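GAF domain/HD domain protein (Geobacter sulfurreducens, PDB 3EEA) is of unknown function but may, as a whole protein of which this chain is the GAF domain, have phosphatase activity. Local coordinates at residues E16-L21 with I34-F39; L24-V29 with R50-P55; V112-V115 with V120-A123; M126-T129 with P134-D137. All blocks are in the same frame, centred on the assembly; numbering follows the deposited sequence.

Interaction 1: residues E16-L21 with I34-F39; sequences EVIKDL and IAVYFF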
loop_
_atom_site.group_PDB
_atom_site.type_symbol
_atom_site.label_atom_id
_atom_site.label_comp_id
_atom_site.label_asym_id
_atom_site.label_seq_id
_atom_site.Cartn_x
_atom_site.Cartn_y
_atom_site.Cartn_z
ATOM N N GLU A 16 1.398 -1.304 -14.406
ATOM C CA GLU A 16 2.418 -1.025 -13.378
ATOM C C GLU A 16 1.764 -0.928 -11.979
ATOM O O GLU A 16 2.394 -1.298 -11.021
ATOM C CB GLU A 16 3.208 0.253 -13.602
ATOM C CG GLU A 16 4.148 0.231 -14.776
ATOM C CD GLU A 16 5.415 -0.560 -14.518
ATOM O OE1 GLU A 16 5.897 -0.648 -13.352
ATOM O OE2 GLU A 16 5.955 -1.042 -15.518
ATOM N N VAL A 17 0.557 -0.385 -11.898
ATOM C CA VAL A 17 -0.208 -0.325 -10.641
ATOM C C VAL A 17 -0.447 -1.775 -10.125
ATOM O O VAL A 17 -0.220 -2.078 -8.940
ATOM C CB VAL A 17 -1.519 0.461 -10.798
ATOM C CG1 VAL A 17 -2.371 0.423 -9.499
ATOM C CG2 VAL A 17 -1.230 1.981 -11.174
ATOM N N ILE A 18 -0.867 -2.666 -11.022
ATOM C CA ILE A 18 -1.154 -4.076 -10.636
ATOM C C ILE A 18 0.115 -4.861 -10.255
ATOM O O ILE A 18 0.107 -5.647 -9.316
ATOM C CB ILE A 18 -1.977 -4.818 -11.752
ATOM C CG1 ILE A 18 -3.362 -4.185 -11.871
ATOM C CG2 ILE A 18 -2.022 -6.326 -11.438
ATOM C CD1 ILE A 18 -4.066 -3.958 -10.604
ATOM N N LYS A 19 1.200 -4.643 -10.960
ATOM C CA LYS A 19 2.524 -5.179 -10.594
ATOM C C LYS A 19 2.943 -4.708 -9.196
ATOM O O LYS A 19 3.384 -5.496 -8.366
ATOM C CB LYS A 19 3.614 -4.729 -11.579
ATOM C CG LYS A 19 3.662 -5.464 -12.889
ATOM C CD LYS A 19 4.886 -5.063 -13.723
ATOM C CE LYS A 19 6.189 -5.662 -13.152
ATOM N NZ LYS A 19 7.110 -6.105 -14.247
ATOM N N ASP A 20 2.836 -3.408 -8.951
ATOM C CA ASP A 20 3.266 -2.878 -7.664
ATOM C C ASP A 20 2.359 -3.444 -6.549
ATOM O O ASP A 20 2.872 -3.827 -5.476
ATOM C CB ASP A 20 3.229 -1.356 -7.634
ATOM C CG ASP A 20 4.321 -0.708 -8.463
ATOM O OD1 ASP A 20 5.335 -1.380 -8.812
ATOM O OD2 ASP A 20 4.143 0.514 -8.778
ATOM N N LEU A 21 1.046 -3.469 -6.792
ATOM C CA LEU A 21 0.071 -4.064 -5.819
ATOM C C LEU A 21 0.450 -5.507 -5.497
ATOM O O LEU A 21 0.534 -5.886 -4.314
ATOM C CB LEU A 21 -1.338 -4.012 -6.332
ATOM C CG LEU A 21 -2.374 -4.795 -5.501
ATOM C CD1 LEU A 21 -2.522 -4.162 -4.092
ATOM C CD2 LEU A 21 -3.731 -4.861 -6.176
ATOM N N ILE A 34 -0.743 -15.059 -6.465
ATOM C CA ILE A 34 -1.740 -14.003 -6.638
ATOM C C ILE A 34 -2.108 -13.913 -8.112
ATOM O O ILE A 34 -1.236 -13.985 -8.986
ATOM C CB ILE A 34 -1.207 -12.606 -6.179
ATOM C CG1 ILE A 34 -0.628 -12.736 -4.776
ATOM C CG2 ILE A 34 -2.317 -11.538 -6.319
ATOM C CD1 ILE A 34 -0.130 -11.417 -4.096
ATOM N N ALA A 35 -3.404 -13.850 -8.390
ATOM C CA ALA A 35 -3.918 -13.777 -9.737
ATOM C C ALA A 35 -4.920 -12.617 -9.825
ATOM O O ALA A 35 -5.913 -12.622 -9.090
ATOM C CB ALA A 35 -4.587 -15.098 -10.115
ATOM N N VAL A 36 -4.665 -11.643 -10.705
ATOM C CA VAL A 36 -5.468 -10.455 -10.807
ATOM C C VAL A 36 -6.189 -10.462 -12.127
ATOM O O VAL A 36 -5.576 -10.753 -13.155
ATOM C CB VAL A 36 -4.603 -9.134 -10.694
ATOM C CG1 VAL A 36 -5.550 -7.890 -10.782
ATOM C CG2 VAL A 36 -3.742 -9.185 -9.441
ATOM N N TYR A 37 -7.475 -10.133 -12.083
ATOM C CA TYR A 37 -8.345 -10.041 -13.240
ATOM C C TYR A 37 -9.090 -8.710 -13.291
ATOM O O TYR A 37 -9.420 -8.116 -12.238
ATOM C CB TYR A 37 -9.429 -11.094 -13.130
ATOM C CG TYR A 37 -8.943 -12.516 -13.234
ATOM C CD1 TYR A 37 -9.120 -13.271 -14.418
ATOM C CD2 TYR A 37 -8.300 -13.122 -12.163
ATOM C CE1 TYR A 37 -8.646 -14.571 -14.503
ATOM C CE2 TYR A 37 -7.881 -14.441 -12.237
ATOM C CZ TYR A 37 -8.043 -15.150 -13.398
ATOM O OH TYR A 37 -7.583 -16.434 -13.446
ATOM N N PHE A 38 -9.413 -8.252 -14.502
ATOM C CA PHE A 38 -10.294 -7.117 -14.645
ATOM C C PHE A 38 -11.667 -7.549 -15.121
ATOM O O PHE A 38 -11.787 -8.517 -15.874
ATOM C CB PHE A 38 -9.698 -6.111 -15.607
ATOM C CG PHE A 38 -8.520 -5.369 -15.064
ATOM C CD1 PHE A 38 -8.580 -4.760 -13.809
ATOM C CD2 PHE A 38 -7.369 -5.239 -15.806
ATOM C CE1 PHE A 38 -7.496 -4.068 -13.316
ATOM C CE2 PHE A 38 -6.263 -4.524 -15.321
ATOM C CZ PHE A 38 -6.327 -3.942 -14.083
ATOM N N PHE A 39 -12.692 -6.825 -14.696
ATOM C CA PHE A 39 -14.058 -7.139 -15.118
ATOM C C PHE A 39 -14.330 -6.403 -16.421
ATOM O O PHE A 39 -14.161 -5.177 -16.485
ATOM C CB PHE A 39 -15.073 -6.733 -14.086
ATOM C CG PHE A 39 -16.469 -7.258 -14.380
ATOM C CD1 PHE A 39 -16.716 -8.605 -14.418
ATOM C CD2 PHE A 39 -17.513 -6.385 -14.613
ATOM C CE1 PHE A 39 -18.003 -9.099 -14.665
ATOM C CE2 PHE A 39 -18.798 -6.868 -14.877
ATOM C CZ PHE A 39 -19.027 -8.237 -14.896
#
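Ile18 of helix 14-28 meets Val36 and Phe38 of strand 33-39, where the N-terminal helix of this GAF domain packs against its antiparallel sheet. The contact is purely apolar, and no hydrogen bond crosses it. The backbones stay well apart: the CA atoms of Ile18 and Val36, the nearest pair, are separated by 7.7 Å. Side chains alone bridge that distance.

Ile18 divides its two branches between two partners. Its first torsion (chi1 -66°) sets CG2 anti to the backbone N and CG1 anti to the carbonyl carbon. The CG2 methyl goes to Val36. These two side chains meet tip to tip, with Ile18 CG2 lying 3.9 Å from Val36 CB. The same methyl is equally close to both ends of the valine fork, Val36 CG1 and Val36 CG2, at 3.9 Å each. The other branch serves Phe38, whose ring comes in from the opposite direction and approaches obliquely.

Tyr37, between the two strand partners, is turned the other way. It belongs to the pocket that holds a polyether ligand in this crystal, and its ring also meets those of Phe62 and Phe125. Strand 33-39 thus carries the helix contact on one side and pocket residues on the other. On the helix, Val17 and Leu21 pack on the C-terminal helix 137-158, while Ile18 carries most of the helix's share of this contact. At the Phe38 end, Ile18 CG1 comes within 3.7 Å of Phe38 CZ, and Ile18 CD1 is 4.1 Å from that same ring atom.

Interaction 2: residues L24-V29 with R50-P55; sequences LLRKLV and RSTGLP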
loop_
_atom_site.group_PDB
_atom_site.type_symbol
_atom_site.label_atom_id
_atom_site.label_comp_id
_atom_site.label_asym_id
_atom_site.label_seq_id
_atom_site.Cartn_x
_atom_site.Cartn_y
_atom_site.Cartn_z
ATOM N N LEU A 24 3.680 -5.832 -3.359
ATOM C CA LEU A 24 3.466 -5.397 -1.974
ATOM C C LEU A 24 2.646 -6.418 -1.182
ATOM O O LEU A 24 3.003 -6.730 -0.037
ATOM C CB LEU A 24 2.785 -4.041 -1.926
ATOM C CG LEU A 24 2.700 -3.385 -0.563
ATOM C CD1 LEU A 24 4.098 -3.261 0.045
ATOM C CD2 LEU A 24 1.979 -2.048 -0.681
ATOM N N LEU A 25 1.568 -6.937 -1.779
ATOM C CA LEU A 25 0.768 -7.979 -1.121
ATOM C C LEU A 25 1.657 -9.177 -0.785
ATOM O O LEU A 25 1.576 -9.668 0.357
ATOM C CB LEU A 25 -0.403 -8.447 -1.946
ATOM C CG LEU A 25 -1.485 -7.393 -2.112
ATOM C CD1 LEU A 25 -2.418 -7.884 -3.249
ATOM C CD2 LEU A 25 -2.212 -7.126 -0.769
ATOM N N ARG A 26 2.470 -9.624 -1.739
ATOM C CA ARG A 26 3.329 -10.803 -1.463
ATOM C C ARG A 26 4.348 -10.579 -0.331
ATOM O O ARG A 26 4.753 -11.532 0.371
ATOM C CB ARG A 26 3.993 -11.321 -2.727
ATOM C CG ARG A 26 2.973 -12.116 -3.526
ATOM C CD ARG A 26 3.487 -12.745 -4.804
ATOM N NE ARG A 26 4.505 -13.792 -4.639
ATOM C CZ ARG A 26 4.271 -15.066 -4.318
ATOM N NH1 ARG A 26 3.052 -15.506 -4.076
ATOM N NH2 ARG A 26 5.278 -15.913 -4.222
ATOM N N LYS A 27 4.817 -9.354 -0.209
ATOM C CA LYS A 27 5.731 -8.965 0.862
ATOM C C LYS A 27 5.045 -8.819 2.216
ATOM O O LYS A 27 5.689 -8.998 3.281
ATOM C CB LYS A 27 6.413 -7.679 0.497
ATOM C CG LYS A 27 7.427 -7.840 -0.617
ATOM C CD LYS A 27 8.161 -6.551 -0.747
ATOM C CE LYS A 27 9.004 -6.536 -1.973
ATOM N NZ LYS A 27 9.720 -5.244 -1.927
ATOM N N LEU A 28 3.757 -8.496 2.212
ATOM C CA LEU A 28 3.047 -8.276 3.474
ATOM C C LEU A 28 2.324 -9.509 4.008
ATOM O O LEU A 28 2.060 -9.592 5.197
ATOM C CB LEU A 28 1.999 -7.154 3.286
ATOM C CG LEU A 28 2.635 -5.775 3.139
ATOM C CD1 LEU A 28 1.593 -4.736 2.818
ATOM C CD2 LEU A 28 3.487 -5.452 4.416
ATOM N N VAL A 29 1.947 -10.426 3.118
ATOM C CA VAL A 29 1.126 -11.575 3.491
ATOM C C VAL A 29 1.727 -12.776 2.814
ATOM O O VAL A 29 1.959 -12.756 1.620
ATOM C CB VAL A 29 -0.358 -11.386 3.047
ATOM C CG1 VAL A 29 -1.216 -12.639 3.410
ATOM C CG2 VAL A 29 -1.005 -10.113 3.667
ATOM N N ARG A 50 -2.773 -10.031 -14.539
ATOM C CA ARG A 50 -1.449 -10.403 -14.116
ATOM C C ARG A 50 -1.461 -11.428 -12.993
ATOM O O ARG A 50 -2.284 -11.352 -12.082
ATOM C CB ARG A 50 -0.728 -9.166 -13.632
ATOM C CG ARG A 50 0.668 -9.492 -13.182
ATOM C CD ARG A 50 1.484 -8.222 -13.051
ATOM N NE ARG A 50 1.786 -7.670 -14.365
ATOM C CZ ARG A 50 2.944 -7.848 -14.987
ATOM N NH1 ARG A 50 3.889 -8.581 -14.414
ATOM N NH2 ARG A 50 3.153 -7.316 -16.185
ATOM N N SER A 51 -0.533 -12.378 -13.042
ATOM C CA SER A 51 -0.304 -13.316 -11.939
ATOM C C SER A 51 1.103 -13.199 -11.432
ATOM O O SER A 51 1.996 -12.813 -12.187
ATOM C CB SER A 51 -0.526 -14.762 -12.424
ATOM O OG SER A 51 0.422 -15.208 -13.399
ATOM N N THR A 52 1.331 -13.652 -10.208
ATOM C CA THR A 52 2.634 -13.698 -9.608
ATOM C C THR A 52 2.708 -14.948 -8.771
ATOM O O THR A 52 1.842 -15.220 -7.923
ATOM C CB THR A 52 2.865 -12.473 -8.687
ATOM O OG1 THR A 52 2.311 -11.300 -9.319
ATOM C CG2 THR A 52 4.315 -12.310 -8.395
ATOM N N GLY A 53 3.773 -15.713 -8.980
ATOM C CA GLY A 53 3.989 -16.948 -8.271
ATOM C C GLY A 53 3.344 -18.221 -8.763
ATOM O O GLY A 53 3.419 -19.235 -8.079
ATOM N N LEU A 54 2.660 -18.208 -9.908
ATOM C CA LEU A 54 2.039 -19.443 -10.379
ATOM C C LEU A 54 3.169 -20.383 -10.835
ATOM O O LEU A 54 4.171 -19.907 -11.361
ATOM C CB LEU A 54 1.145 -19.187 -11.600
ATOM C CG LEU A 54 -0.208 -18.535 -11.426
ATOM C CD1 LEU A 54 -0.858 -18.246 -12.793
ATOM C CD2 LEU A 54 -1.096 -19.416 -10.558
ATOM N N PRO A 55 2.991 -21.695 -10.650
ATOM C CA PRO A 55 3.909 -22.631 -11.283
ATOM C C PRO A 55 3.890 -22.411 -12.780
ATOM O O PRO A 55 2.817 -22.185 -13.349
ATOM C CB PRO A 55 3.329 -24.000 -10.936
ATOM C CG PRO A 55 2.473 -23.791 -9.812
ATOM C CD PRO A 55 1.943 -22.397 -9.900
#
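Arg26 lies across Thr52 and Gly53 in a small surface contact between the C-terminal part of helix 14-28 and the end of strand 46-52. The strand is an outermost one of the GAF-domain sheet within this chain, and at Gly53 it gives way to a loop. The CA atoms of Arg26 and Thr52 are 8.7 Å apart, so the long arginine side chain does the reaching.

Most of the touching is done by carbon. Arg26 CD rests 3.7 Å from Thr52 CG2 and 3.9 Å from Thr52 CB. The two side chains run antiparallel alongside one another. With its methyl anti to the backbone N, Thr52 presents CG2 to Arg26 CD. Arg26 is bent at chi3 (65°), and the bend lays one guanidinium face toward the strand end. Thr52 O and Gly53 CA both lie over that face, with Arg26 NH2 4.4 Å from Gly53 CA. Gly53 has a positive phi of 84°. A side chain at this position would be tight against Arg26 NH1.

The loop runs on into Leu54 and Pro55, which line the polyether pocket. On the helix, Leu24, Leu25 and Leu28 pack on Leu146 of helix 137-158. Lys27 makes a salt bridge with Asp145 of the second subunit.

Thr52 O is 4.0 Å from Arg26 NH1 and above the guanidinium face, whereas N-H groups point within the plane. No hydrogen bond therefore crosses this contact. Its chemistry implies van der Waals packing by the arginine's aliphatic arm, without a charge partner for the guanidinium in the facing segment.

Interaction 3: residues V112-V115 with V120-A123; sequences VPMV and VIGA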
loop_
_atom_site.group_PDB
_atom_site.type_symbol
_atom_site.label_atom_id
_atom_site.label_comp_id
_atom_site.label_asym_id
_atom_site.label_seq_id
_atom_site.Cartn_x
_atom_site.Cartn_y
_atom_site.Cartn_z
ATOM N N VAL A 112 -10.971 -11.421 -3.496
ATOM C CA VAL A 112 -11.217 -10.056 -3.077
ATOM C C VAL A 112 -11.609 -9.207 -4.296
ATOM O O VAL A 112 -10.799 -8.996 -5.227
ATOM C CB VAL A 112 -10.020 -9.432 -2.376
ATOM C CG1 VAL A 112 -10.350 -8.001 -1.951
ATOM C CG2 VAL A 112 -9.615 -10.279 -1.151
ATOM N N PRO A 113 -12.851 -8.689 -4.290
ATOM C CA PRO A 113 -13.265 -7.894 -5.449
ATOM C C PRO A 113 -12.578 -6.561 -5.408
ATOM O O PRO A 113 -12.331 -6.044 -4.311
ATOM C CB PRO A 113 -14.769 -7.689 -5.262
ATOM C CG PRO A 113 -15.042 -7.945 -3.855
ATOM C CD PRO A 113 -13.952 -8.916 -3.335
ATOM N N MET A 114 -12.236 -6.036 -6.581
ATOM C CA MET A 114 -11.743 -4.635 -6.702
ATOM C C MET A 114 -12.994 -3.770 -6.838
ATOM O O MET A 114 -13.693 -3.812 -7.851
ATOM C CB MET A 114 -10.821 -4.484 -7.913
ATOM C CG MET A 114 -9.590 -5.381 -7.915
ATOM S SD MET A 114 -8.545 -5.215 -9.457
ATOM C CE MET A 114 -8.571 -3.458 -9.581
ATOM N N VAL A 115 -13.316 -3.030 -5.784
ATOM C CA VAL A 115 -14.533 -2.260 -5.724
ATOM C C VAL A 115 -14.189 -0.764 -5.599
ATOM O O VAL A 115 -13.316 -0.343 -4.781
ATOM C CB VAL A 115 -15.337 -2.656 -4.478
ATOM C CG1 VAL A 115 -16.582 -1.796 -4.347
ATOM C CG2 VAL A 115 -15.688 -4.130 -4.505
ATOM N N VAL A 120 -17.865 -3.192 -9.078
ATOM C CA VAL A 120 -16.777 -4.189 -9.116
ATOM C C VAL A 120 -16.093 -4.010 -10.451
ATOM O O VAL A 120 -16.763 -4.125 -11.503
ATOM C CB VAL A 120 -17.296 -5.636 -8.954
ATOM C CG1 VAL A 120 -16.159 -6.682 -9.116
ATOM C CG2 VAL A 120 -17.994 -5.828 -7.641
ATOM N N ILE A 121 -14.790 -3.689 -10.437
ATOM C CA ILE A 121 -13.989 -3.510 -11.640
ATOM C C ILE A 121 -12.950 -4.594 -11.914
ATOM O O ILE A 121 -12.255 -4.563 -12.942
ATOM C CB ILE A 121 -13.272 -2.144 -11.672
ATOM C CG1 ILE A 121 -12.181 -2.021 -10.593
ATOM C CG2 ILE A 121 -14.284 -1.004 -11.491
ATOM C CD1 ILE A 121 -11.347 -0.760 -10.783
ATOM N N GLY A 122 -12.884 -5.578 -11.031
ATOM C CA GLY A 122 -11.863 -6.608 -11.120
ATOM C C GLY A 122 -11.863 -7.468 -9.878
ATOM O O GLY A 122 -12.772 -7.370 -9.009
ATOM N N ALA A 123 -10.904 -8.372 -9.796
ATOM C CA ALA A 123 -10.827 -9.283 -8.659
ATOM C C ALA A 123 -9.358 -9.680 -8.419
ATOM O O ALA A 123 -8.613 -9.791 -9.360
ATOM C CB ALA A 123 -11.700 -10.511 -8.877
#
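Met114 sets CG anti to its carbonyl carbon (chi1 -59°) and bends at chi3 (44°), which brings CE to Ile121. The isoleucine, at chi1 67°, holds CG1 between its backbone N and carbonyl carbon. The two side chains cross at about a right angle. Met114 CE lies 4.0 Å from Ile121 CG1, and Met114 CB is 3.9 Å from that same atom. Nearer the backbone, Met114 CG passes 3.7 Å from Gly122 C. A CB on Gly122 would clash with the methionine sulfur.

The segments belong to the beta hairpin of strands 107-116 and 119-129. Its register slips by one residue here: Ile121 and Gly122 together lie opposite Met114, a classic beta bulge. Met114 N donates to Gly122 O at 2.8 Å, and Ile121 N donates to Met114 O at 2.8 Å. Met114 also packs on Val147 and Ala151 of helix 137-158. Replacing Met114 with an alanine would probably open a gap between Ile121, Gly122 and that helix. Pro113 and Val120 share the other face, near helix 73-81. There Pro113 CB is 4.2 Å from Val120 CG1, and Val115 CG2 is 4.2 Å from Val120 CG2.

Interaction 4: residues M126-T129 with P134-D137; sequences MART and PFSD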
loop_
_atom_site.group_PDB
_atom_site.type_symbol
_atom_site.label_atom_id
_atom_site.label_comp_id
_atom_site.label_asym_id
_atom_site.label_seq_id
_atom_site.Cartn_x
_atom_site.Cartn_y
_atom_site.Cartn_z
ATOM N N MET A 126 -5.888 -14.821 -4.083
ATOM C CA MET A 126 -4.647 -15.127 -3.354
ATOM C C MET A 126 -4.794 -16.528 -2.832
ATOM O O MET A 126 -5.876 -16.908 -2.423
ATOM C CB MET A 126 -4.447 -14.150 -2.220
ATOM C CG MET A 126 -4.185 -12.699 -2.783
ATOM S SD MET A 126 -3.937 -11.492 -1.502
ATOM C CE MET A 126 -2.429 -11.983 -0.784
ATOM N N ALA A 127 -3.708 -17.305 -2.911
ATOM C CA ALA A 127 -3.756 -18.714 -2.566
ATOM C C ALA A 127 -2.563 -19.075 -1.705
ATOM O O ALA A 127 -1.472 -18.549 -1.901
ATOM C CB ALA A 127 -3.741 -19.592 -3.858
ATOM N N ARG A 128 -2.801 -19.979 -0.783
ATOM C CA ARG A 128 -1.724 -20.762 -0.191
ATOM C C ARG A 128 -2.168 -22.203 0.090
ATOM O O ARG A 128 -3.375 -22.535 0.031
ATOM C CB ARG A 128 -1.076 -20.061 1.004
ATOM C CG ARG A 128 -1.911 -19.556 1.973
ATOM C CD ARG A 128 -1.111 -18.564 2.838
ATOM N NE ARG A 128 -1.782 -18.416 4.078
ATOM C CZ ARG A 128 -1.748 -17.384 4.922
ATOM N NH1 ARG A 128 -2.493 -17.504 5.988
ATOM N NH2 ARG A 128 -1.060 -16.277 4.734
ATOM N N THR A 129 -1.185 -23.085 0.318
ATOM C CA THR A 129 -1.508 -24.501 0.445
ATOM C C THR A 129 -2.260 -24.680 1.717
ATOM O O THR A 129 -2.032 -23.937 2.674
ATOM C CB THR A 129 -0.260 -25.391 0.391
ATOM O OG1 THR A 129 0.707 -24.904 1.327
ATOM C CG2 THR A 129 0.331 -25.344 -1.029
ATOM N N PRO A 134 -5.404 -20.805 7.242
ATOM C CA PRO A 134 -6.121 -19.936 6.305
ATOM C C PRO A 134 -5.780 -18.455 6.522
ATOM O O PRO A 134 -5.263 -18.062 7.597
ATOM C CB PRO A 134 -7.611 -20.201 6.612
ATOM C CG PRO A 134 -7.637 -20.863 7.923
ATOM C CD PRO A 134 -6.307 -21.497 8.181
ATOM N N PHE A 135 -6.047 -17.628 5.518
ATOM C CA PHE A 135 -5.890 -16.193 5.702
ATOM C C PHE A 135 -6.744 -15.741 6.897
ATOM O O PHE A 135 -7.943 -16.062 6.972
ATOM C CB PHE A 135 -6.265 -15.429 4.448
ATOM C CG PHE A 135 -5.422 -15.776 3.228
ATOM C CD1 PHE A 135 -4.178 -15.218 3.031
ATOM C CD2 PHE A 135 -5.889 -16.687 2.307
ATOM C CE1 PHE A 135 -3.440 -15.541 1.909
ATOM C CE2 PHE A 135 -5.147 -17.032 1.185
ATOM C CZ PHE A 135 -3.937 -16.444 0.977
ATOM N N SER A 136 -6.108 -15.034 7.816
ATOM C CA SER A 136 -6.741 -14.488 9.057
ATOM C C SER A 136 -7.515 -13.191 8.767
ATOM O O SER A 136 -7.344 -12.541 7.714
ATOM C CB SER A 136 -5.674 -14.221 10.098
ATOM O OG SER A 136 -4.789 -13.136 9.758
ATOM N N ASP A 137 -8.356 -12.784 9.716
ATOM C CA ASP A 137 -9.029 -11.500 9.611
ATOM C C ASP A 137 -7.988 -10.377 9.516
ATOM O O ASP A 137 -8.215 -9.409 8.797
ATOM C CB ASP A 137 -9.900 -11.228 10.822
ATOM C CG ASP A 137 -11.211 -12.055 10.818
ATOM O OD1 ASP A 137 -11.356 -13.029 10.037
ATOM O OD2 ASP A 137 -12.054 -11.717 11.678
#
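The guanidinium of Arg128 stacks over the ring of Phe135, tying the end of strand 119-129 to the loop that leads into the C-terminal helix 137-158 of the GAF domain. The stack is also a cation-pi contact. The guanidinium and ring planes are 28° apart, and Arg128 CZ sits 4.2 Å from the ring centroid, off centre. Arg128 CG lies between the backbone N and the carbonyl carbon (chi1 49°), and the chain is then extended from CG to NE, which carries the guanidinium over the ring.

The hydrogen bonds and salt bridge of the guanidinium go to residues outside the two segments. Arg128 NH2 bonds to Lys30 O, and Arg128 NH1 bonds to Pro133 O and forms a salt bridge with Glu139. Glu139 also accepts from the backbone N of Ser136, the helix N-cap. These partners hold the guanidinium in its stacked position. A leucine in place of Arg128 would probably leave Glu139 without its charge partner, Lys30 O and Pro133 O without their donor, and one face of Phe135 without its stack.

Apolar packing completes the contact. Arg128 CG is 3.8 Å from Phe135 CZ, and Met126 CB is 4.0 Å from the same ring atom. Backbone polar atoms also lie beside the ring. Ala127 N approaches it at the edge, and Met126 O is 3.7 Å from Phe135 CE2.

How the interactions relate
All four contacts reach the same antiparallel sheet of the GAF domain. Interactions 1 and 2 share helix 14-28, and their segments alternate along the chain. They join that helix to the neighbouring strands 33-39 and 46-52, with centres about 10 Å apart. Interactions 3 and 4 follow in series and share strand 119-129, yet their centres are about 18 Å apart. Interaction 3 touches interaction 1 through backbone bonds between strands 33-39 and 119-129. Interaction 4 meets interaction 2 where Val29 packs on Arg128 and Phe135. The contacts thus connect the N-terminal helix, the sheet and the approach to the C-terminal helix into one domain.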